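Local coordinates for tumor necrosis factor ligand superfamily member 13 (PDB 1U5Y), which acts as a trimeric cytokine of the TNF family that binds the receptors TACI and BCMA and plays a role in regulating tumour cell growth, at residues A[66-71]-A[117-122]; A[22-27]-A[122-127]. All coordinates share one frame; numbering follows the deposited sequence.

Contact 1 (A[66-71]-A[117-122]); sequences FTMGQV and VKIPRA
V71 and K118 face each other as an antiparallel hydrogen-bonded pair, and this is where the backbones of 66-71 and 117-122 are knitted together. V71 N donates to K118 O over 2.7 Å, with the donor in the carbonyl plane, and K118 N returns a bond to V71 O at 3.0 Å. Two CA-H...O contacts, Q70 CA to K118 O and V117 CA to V71 O, flank these bonds.

Next to this pair lies the tightly packed, buried part. The M68 chain bends at chi2 (-64°) and chi3 (-63°), which brings its methyl across I119 at about a right angle. M68 CE lies 3.4 Å from I119 CG2, closer than usual van der Waals contact. Q70 rests its CB against CG1 and CD1 of I119, while its amide leads away to C101 O and S57 OG through NE2.

Past I119 the second segment leaves the strand and the contact opens toward solvent. P120, the centre of an inverse gamma turn, lays its CD 3.1 Å from G69 O. R121 runs obliquely across M68, R121 CG 3.7 Å from M68 SD, and T67 O lies over one face of its guanidinium. T67 O is 2.9 Å from R121 NH2, but at an angle too poor for a hydrogen bond.

In the antiparallel jelly roll of the TNF homology domain, strand 114-119 here gives way to a loop while its neighbour 67-76 continues past a break at G69 and Q70.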
ATOM      1  N   PHE A  66      -4.206  -1.531 -22.422  1.00 16.48           N
ATOM      2  CA  PHE A  66      -3.393  -2.631 -21.853  1.00 14.95           C
ATOM      3  C   PHE A  66      -2.944  -2.467 -20.402  1.00 16.53           C
ATOM      4  O   PHE A  66      -3.269  -3.313 -19.562  1.00 10.22           O
ATOM      5  CB  PHE A  66      -2.156  -2.926 -22.741  1.00  9.07           C
ATOM      6  CG  PHE A  66      -2.477  -3.022 -24.197  1.00  4.35           C
ATOM      7  CD1 PHE A  66      -2.308  -1.919 -25.031  1.00  2.00           C
ATOM      8  CD2 PHE A  66      -3.017  -4.186 -24.721  1.00  5.09           C
ATOM      9  CE1 PHE A  66      -2.662  -1.979 -26.377  1.00  3.01           C
ATOM     10  CE2 PHE A  66      -3.367  -4.268 -26.076  1.00  4.54           C
ATOM     11  CZ  PHE A  66      -3.186  -3.162 -26.908  1.00  3.46           C
ATOM     12  N   THR A  67      -2.179  -1.409 -20.132  1.00 14.82           N
ATOM     13  CA  THR A  67      -1.706  -1.123 -18.787  1.00 17.02           C
ATOM     14  C   THR A  67      -1.688   0.378 -18.488  1.00 20.18           C
ATOM     15  O   THR A  67      -1.463   1.215 -19.360  1.00 23.40           O
ATOM     16  CB  THR A  67      -0.293  -1.714 -18.541  1.00 17.82           C
ATOM     17  OG1 THR A  67       0.666  -1.034 -19.351  1.00 22.31           O
ATOM     18  CG2 THR A  67      -0.184  -3.170 -19.008  1.00 17.75           C
ATOM     19  N   MET A  68      -1.977   0.696 -17.236  1.00 21.29           N
ATOM     20  CA  MET A  68      -1.822   2.026 -16.700  1.00 20.32           C
ATOM     21  C   MET A  68      -0.993   1.935 -15.421  1.00 19.69           C
ATOM     22  O   MET A  68      -0.679   0.859 -14.926  1.00 17.23           O
ATOM     23  CB  MET A  68      -3.201   2.616 -16.392  1.00 19.75           C
ATOM     24  CG  MET A  68      -4.084   2.823 -17.637  1.00 18.88           C
ATOM     25  SD  MET A  68      -3.372   4.033 -18.776  1.00 14.51           S
ATOM     26  CE  MET A  68      -3.384   5.482 -17.781  1.00 14.67           C
ATOM     27  N   GLY A  69      -0.651   3.088 -14.891  1.00 19.04           N
ATOM     28  CA  GLY A  69       0.177   3.161 -13.721  1.00 15.08           C
ATOM     29  C   GLY A  69       0.834   4.510 -13.658  1.00 13.60           C
ATOM     30  O   GLY A  69       1.164   5.103 -14.683  1.00 21.45           O
ATOM     31  N   GLN A  70       1.101   4.950 -12.442  1.00 10.31           N
ATOM     32  CA  GLN A  70       1.668   6.255 -12.187  1.00  8.00           C
ATOM     33  C   GLN A  70       3.119   6.067 -11.800  1.00 11.17           C
ATOM     34  O   GLN A  70       3.505   4.971 -11.359  1.00 12.23           O
ATOM     35  CB  GLN A  70       0.884   6.961 -11.081  1.00  8.99           C
ATOM     36  CG  GLN A  70       1.056   6.413  -9.695  1.00 13.21           C
ATOM     37  CD  GLN A  70       0.097   5.302  -9.373  1.00 15.36           C
ATOM     38  OE1 GLN A  70      -0.467   4.671 -10.278  1.00  8.26           O
ATOM     39  NE2 GLN A  70      -0.105   5.062  -8.077  1.00 11.24           N
ATOM     40  N   VAL A  71       3.907   7.129 -11.990  1.00  9.89           N
ATOM     41  CA  VAL A  71       5.333   7.189 -11.646  1.00 10.76           C
ATOM     42  C   VAL A  71       5.571   8.335 -10.655  1.00  7.30           C
ATOM     43  O   VAL A  71       5.230   9.484 -10.921  1.00 10.21           O
ATOM     44  CB  VAL A  71       6.206   7.467 -12.894  1.00 19.58           C
ATOM     45  CG1 VAL A  71       7.716   7.404 -12.543  1.00 20.57           C
ATOM     46  CG2 VAL A  71       5.870   6.491 -14.006  1.00 18.51           C
ATOM     47  N   VAL A 117       3.937  13.314  -9.674  1.00 15.33           N
ATOM     48  CA  VAL A 117       3.191  12.096  -9.969  1.00 12.76           C
ATOM     49  C   VAL A 117       2.700  12.189 -11.425  1.00 13.62           C
ATOM     50  O   VAL A 117       1.786  12.948 -11.747  1.00 13.13           O
ATOM     51  CB  VAL A 117       2.051  11.868  -8.955  1.00 16.80           C
ATOM     52  CG1 VAL A 117       1.315  10.590  -9.223  1.00 13.74           C
ATOM     53  CG2 VAL A 117       2.623  11.824  -7.524  1.00 22.80           C
ATOM     54  N   LYS A 118       3.340  11.423 -12.300  1.00 12.70           N
ATOM     55  CA  LYS A 118       3.007  11.390 -13.716  1.00  8.68           C
ATOM     56  C   LYS A 118       2.413  10.040 -14.152  1.00 11.29           C
ATOM     57  O   LYS A 118       2.895   8.978 -13.741  1.00 12.90           O
ATOM     58  CB  LYS A 118       4.276  11.666 -14.511  1.00 11.88           C
ATOM     59  CG  LYS A 118       4.935  12.997 -14.150  1.00 14.35           C
ATOM     60  CD  LYS A 118       5.742  13.576 -15.294  1.00 16.72           C
ATOM     61  CE  LYS A 118       7.025  14.253 -14.795  1.00 19.92           C
ATOM     62  NZ  LYS A 118       7.649  15.133 -15.843  1.00 19.02           N
ATOM     63  N   ILE A 119       1.366  10.073 -14.974  1.00  8.39           N
ATOM     64  CA  ILE A 119       0.845   8.868 -15.619  1.00  6.42           C
ATOM     65  C   ILE A 119       1.266   8.946 -17.074  1.00  4.80           C
ATOM     66  O   ILE A 119       0.836   9.852 -17.771  1.00  6.96           O
ATOM     67  CB  ILE A 119      -0.689   8.808 -15.487  1.00  9.37           C
ATOM     68  CG1 ILE A 119      -1.082   8.493 -14.050  1.00 10.26           C
ATOM     69  CG2 ILE A 119      -1.271   7.733 -16.421  1.00 10.47           C
ATOM     70  CD1 ILE A 119      -0.974   9.660 -13.119  1.00 15.98           C
ATOM     71  N   PRO A 120       2.083   8.013 -17.557  1.00  8.51           N
ATOM     72  CA  PRO A 120       2.733   8.205 -18.852  1.00 11.01           C
ATOM     73  C   PRO A 120       1.840   7.859 -20.062  1.00  9.62           C
ATOM     74  O   PRO A 120       2.315   7.188 -20.967  1.00  8.66           O
ATOM     75  CB  PRO A 120       3.972   7.283 -18.762  1.00  6.30           C
ATOM     76  CG  PRO A 120       3.532   6.157 -17.876  1.00  5.44           C
ATOM     77  CD  PRO A 120       2.444   6.703 -16.971  1.00  5.39           C
ATOM     78  N   ARG A 121       0.584   8.309 -20.072  1.00 14.85           N
ATOM     79  CA  ARG A 121      -0.206   8.443 -21.314  1.00 15.69           C
ATOM     80  C   ARG A 121      -0.858   9.830 -21.358  1.00  9.77           C
ATOM     81  O   ARG A 121      -1.154  10.432 -20.319  1.00  8.42           O
ATOM     82  CB  ARG A 121      -1.303   7.360 -21.436  1.00 23.34           C
ATOM     83  CG  ARG A 121      -0.957   5.964 -20.874  1.00 31.78           C
ATOM     84  CD  ARG A 121      -1.074   4.806 -21.892  1.00 38.78           C
ATOM     85  NE  ARG A 121      -0.380   3.594 -21.433  1.00 44.63           N
ATOM     86  CZ  ARG A 121      -0.298   2.445 -22.119  1.00 47.96           C
ATOM     87  NH1 ARG A 121      -0.869   2.316 -23.317  1.00 48.96           N
ATOM     88  NH2 ARG A 121       0.361   1.410 -21.600  1.00 47.55           N
ATOM     89  N   ALA A 122      -1.091  10.327 -22.560  1.00  7.91           N
ATOM     90  CA  ALA A 122      -1.833  11.564 -22.751  1.00 10.71           C
ATOM     91  C   ALA A 122      -3.315  11.362 -22.403  1.00 12.02           C
ATOM     92  O   ALA A 122      -3.892  10.318 -22.698  1.00 15.82           O
ATOM     93  CB  ALA A 122      -1.690  12.066 -24.207  1.00  5.06           C
TER

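Contact 2 (A[22-27]-A[122-127]); sequences DVTEVM and ANAKLS
D22 begins the contact beside A122, where the two backbones come closest, with CA atoms 4.3 Å apart. Its CB points away from 122-127, yet the carboxylate swings back until D22 OD2 lies 3.9 Å from A122 CB, a loose approach at the exposed end of the contact. V23 turns its side chain to the other side, onto K118, and adds little here.

T24 carries most of the contact. Its hydroxyl receives the backbone N-H of A124 in a nearly straight bond, A124 N to T24 OG1 3.0 Å with an angle of 174° at the hydrogen. N123 N is just as near OG1 but badly angled; it bonds to S17 OG instead. The same T24 hydroxyl also bonds to S17 OG and R121 O, giving this buried oxygen three polar partners at the root of the loop. With OG1 of T24 beside the backbone N (chi1 -74°), the methyl CG2 is set anti to that N and directed at L126, meeting L126 CD1 tip to tip at 3.6 Å. A124 CB packs against both T24 OG1, 3.6 Å away, and T24 CB.

V26 again points toward the loop and closes the apolar end, its CG2 4.2 Å from L126 CD1.

In the TNF-family jelly roll, the loop between strands 114-119 and 134-139 thus folds back along the start of strand 24-34. A124 packs on I119 and D63, while L126 sinks its apolar side chain among I15 of strand 7-16, I119 of strand 114-119, and V59 and F61 of strand 51-61.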
ATOM      1  N   ASP A  22       3.144  12.864 -23.783  1.00 19.38           N
ATOM      2  CA  ASP A  22       2.364  11.669 -23.510  1.00 17.33           C
ATOM      3  C   ASP A  22       2.323  11.474 -22.024  1.00 13.18           C
ATOM      4  O   ASP A  22       2.583  10.398 -21.517  1.00 12.43           O
ATOM      5  CB  ASP A  22       2.964  10.467 -24.222  1.00 15.61           C
ATOM      6  CG  ASP A  22       2.507  10.387 -25.646  1.00 13.19           C
ATOM      7  OD1 ASP A  22       3.347  10.570 -26.556  1.00  8.92           O
ATOM      8  OD2 ASP A  22       1.308  10.173 -25.925  1.00 10.35           O
ATOM      9  N   VAL A  23       1.973  12.552 -21.338  1.00  9.46           N
ATOM     10  CA  VAL A  23       2.003  12.602 -19.903  1.00  6.18           C
ATOM     11  C   VAL A  23       0.723  13.226 -19.385  1.00  5.61           C
ATOM     12  O   VAL A  23       0.255  14.211 -19.920  1.00  4.14           O
ATOM     13  CB  VAL A  23       3.194  13.463 -19.444  1.00  6.38           C
ATOM     14  CG1 VAL A  23       3.291  13.503 -17.940  1.00  4.43           C
ATOM     15  CG2 VAL A  23       4.508  12.952 -20.057  1.00  8.86           C
ATOM     16  N   THR A  24       0.181  12.663 -18.312  1.00  7.88           N
ATOM     17  CA  THR A  24      -0.953  13.244 -17.607  1.00  7.68           C
ATOM     18  C   THR A  24      -0.565  13.437 -16.141  1.00  8.32           C
ATOM     19  O   THR A  24       0.006  12.551 -15.543  1.00 13.17           O
ATOM     20  CB  THR A  24      -2.174  12.317 -17.714  1.00  9.10           C
ATOM     21  OG1 THR A  24      -2.735  12.387 -19.029  1.00  2.00           O
ATOM     22  CG2 THR A  24      -3.308  12.785 -16.806  1.00  9.28           C
ATOM     23  N   GLU A  25      -0.832  14.605 -15.566  1.00  9.08           N
ATOM     24  CA  GLU A  25      -0.529  14.836 -14.151  1.00 10.17           C
ATOM     25  C   GLU A  25      -1.771  15.336 -13.431  1.00 11.99           C
ATOM     26  O   GLU A  25      -2.787  15.609 -14.057  1.00  7.41           O
ATOM     27  CB  GLU A  25       0.599  15.855 -14.006  1.00 14.64           C
ATOM     28  CG  GLU A  25       1.955  15.360 -14.487  1.00 15.72           C
ATOM     29  CD  GLU A  25       2.935  16.493 -14.732  1.00 17.36           C
ATOM     30  OE1 GLU A  25       3.729  16.781 -13.807  1.00 14.38           O
ATOM     31  OE2 GLU A  25       2.905  17.084 -15.847  1.00 15.60           O
ATOM     32  N   VAL A  26      -1.689  15.432 -12.107  1.00 12.79           N
ATOM     33  CA  VAL A  26      -2.815  15.859 -11.294  1.00  9.18           C
ATOM     34  C   VAL A  26      -2.488  17.190 -10.628  1.00 10.88           C
ATOM     35  O   VAL A  26      -1.371  17.404 -10.178  1.00 11.91           O
ATOM     36  CB  VAL A  26      -3.115  14.789 -10.258  1.00  9.83           C
ATOM     37  CG1 VAL A  26      -4.214  15.232  -9.278  1.00  4.76           C
ATOM     38  CG2 VAL A  26      -3.459  13.476 -10.971  1.00 10.06           C
ATOM     39  N   MET A  27      -3.442  18.111 -10.637  1.00 11.86           N
ATOM     40  CA  MET A  27      -3.334  19.339  -9.860  1.00 11.86           C
ATOM     41  C   MET A  27      -3.846  19.008  -8.471  1.00 11.38           C
ATOM     42  O   MET A  27      -5.027  18.735  -8.320  1.00 12.43           O
ATOM     43  CB  MET A  27      -4.200  20.440 -10.468  1.00 16.53           C
ATOM     44  CG  MET A  27      -3.615  21.080 -11.719  1.00 20.63           C
ATOM     45  SD  MET A  27      -2.344  22.314 -11.358  1.00 27.53           S
ATOM     46  CE  MET A  27      -3.281  23.609 -10.463  1.00 24.67           C
ATOM     47  N   ALA A 122      -1.091  10.327 -22.560  1.00  7.91           N
ATOM     48  CA  ALA A 122      -1.833  11.564 -22.751  1.00 10.71           C
ATOM     49  C   ALA A 122      -3.315  11.362 -22.403  1.00 12.02           C
ATOM     50  O   ALA A 122      -3.892  10.318 -22.698  1.00 15.82           O
ATOM     51  CB  ALA A 122      -1.690  12.066 -24.207  1.00  5.06           C
ATOM     52  N   ASN A 123      -3.928  12.378 -21.807  1.00 10.10           N
ATOM     53  CA  ASN A 123      -5.381  12.398 -21.562  1.00 13.66           C
ATOM     54  C   ASN A 123      -5.877  11.144 -20.879  1.00 10.53           C
ATOM     55  O   ASN A 123      -6.887  10.564 -21.273  1.00 11.70           O
ATOM     56  CB  ASN A 123      -6.148  12.610 -22.878  1.00  9.75           C
ATOM     57  CG  ASN A 123      -5.748  13.885 -23.559  1.00 11.81           C
ATOM     58  OD1 ASN A 123      -5.556  14.915 -22.891  1.00 14.36           O
ATOM     59  ND2 ASN A 123      -5.624  13.837 -24.905  1.00 14.99           N
ATOM     60  N   ALA A 124      -5.124  10.720 -19.878  1.00 12.70           N
ATOM     61  CA  ALA A 124      -5.440   9.543 -19.112  1.00 11.87           C
ATOM     62  C   ALA A 124      -6.717   9.811 -18.330  1.00 12.78           C
ATOM     63  O   ALA A 124      -6.900  10.893 -17.776  1.00  7.29           O
ATOM     64  CB  ALA A 124      -4.300   9.215 -18.164  1.00  9.73           C
ATOM     65  N   LYS A 125      -7.578   8.799 -18.293  1.00 16.50           N
ATOM     66  CA  LYS A 125      -8.899   8.870 -17.683  1.00 16.94           C
ATOM     67  C   LYS A 125      -8.803   8.580 -16.202  1.00 15.36           C
ATOM     68  O   LYS A 125      -9.104   7.481 -15.747  1.00 15.22           O
ATOM     69  CB  LYS A 125      -9.836   7.853 -18.356  1.00 16.63           C
ATOM     70  CG  LYS A 125      -9.858   7.952 -19.877  1.00 17.65           C
ATOM     71  CD  LYS A 125     -11.128   7.371 -20.481  1.00 16.89           C
ATOM     72  CE  LYS A 125     -11.328   7.874 -21.892  1.00 19.31           C
ATOM     73  NZ  LYS A 125     -11.707   9.322 -21.936  1.00 20.79           N
ATOM     74  N   LEU A 126      -8.385   9.579 -15.442  1.00 18.05           N
ATOM     75  CA  LEU A 126      -8.069   9.382 -14.025  1.00 17.04           C
ATOM     76  C   LEU A 126      -9.242   9.883 -13.212  1.00 14.10           C
ATOM     77  O   LEU A 126      -9.824  10.894 -13.561  1.00 11.72           O
ATOM     78  CB  LEU A 126      -6.821  10.167 -13.653  1.00 14.87           C
ATOM     79  CG  LEU A 126      -5.581   9.865 -14.482  1.00 21.53           C
ATOM     80  CD1 LEU A 126      -4.408  10.733 -14.011  1.00 21.72           C
ATOM     81  CD2 LEU A 126      -5.237   8.369 -14.409  1.00 21.67           C
ATOM     82  N   SER A 127      -9.590   9.187 -12.134  1.00  9.50           N
ATOM     83  CA  SER A 127     -10.687   9.645 -11.289  1.00 10.50           C
ATOM     84  C   SER A 127     -10.206  10.821 -10.439  1.00  9.47           C
ATOM     85  O   SER A 127      -9.074  10.835  -9.970  1.00 10.80           O
ATOM     86  CB  SER A 127     -11.190   8.521 -10.391  1.00  9.34           C
ATOM     87  OG  SER A 127     -12.259   8.967  -9.579  1.00  9.34           O
TER

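How the contacts relate
Both contacts are partly buried and share A122, where the chain leaving strand 114-119 passes from contact 1 into contact 2. Strand 114-119 pairs with both 67-76 and 24-34, so the end of it is held by 66-71 and by 22-27; on the latter side I119 N makes a probable hydrogen bond to T24 O. Contact 1 combines regular strand pairing with an arginine lying over the backbone at its surface end. Contact 2 has no strand pairing: a single buried threonine hydroxyl anchors the loop, with leucine and valine on the core side. I119 contributes to the buried apolar packing around both.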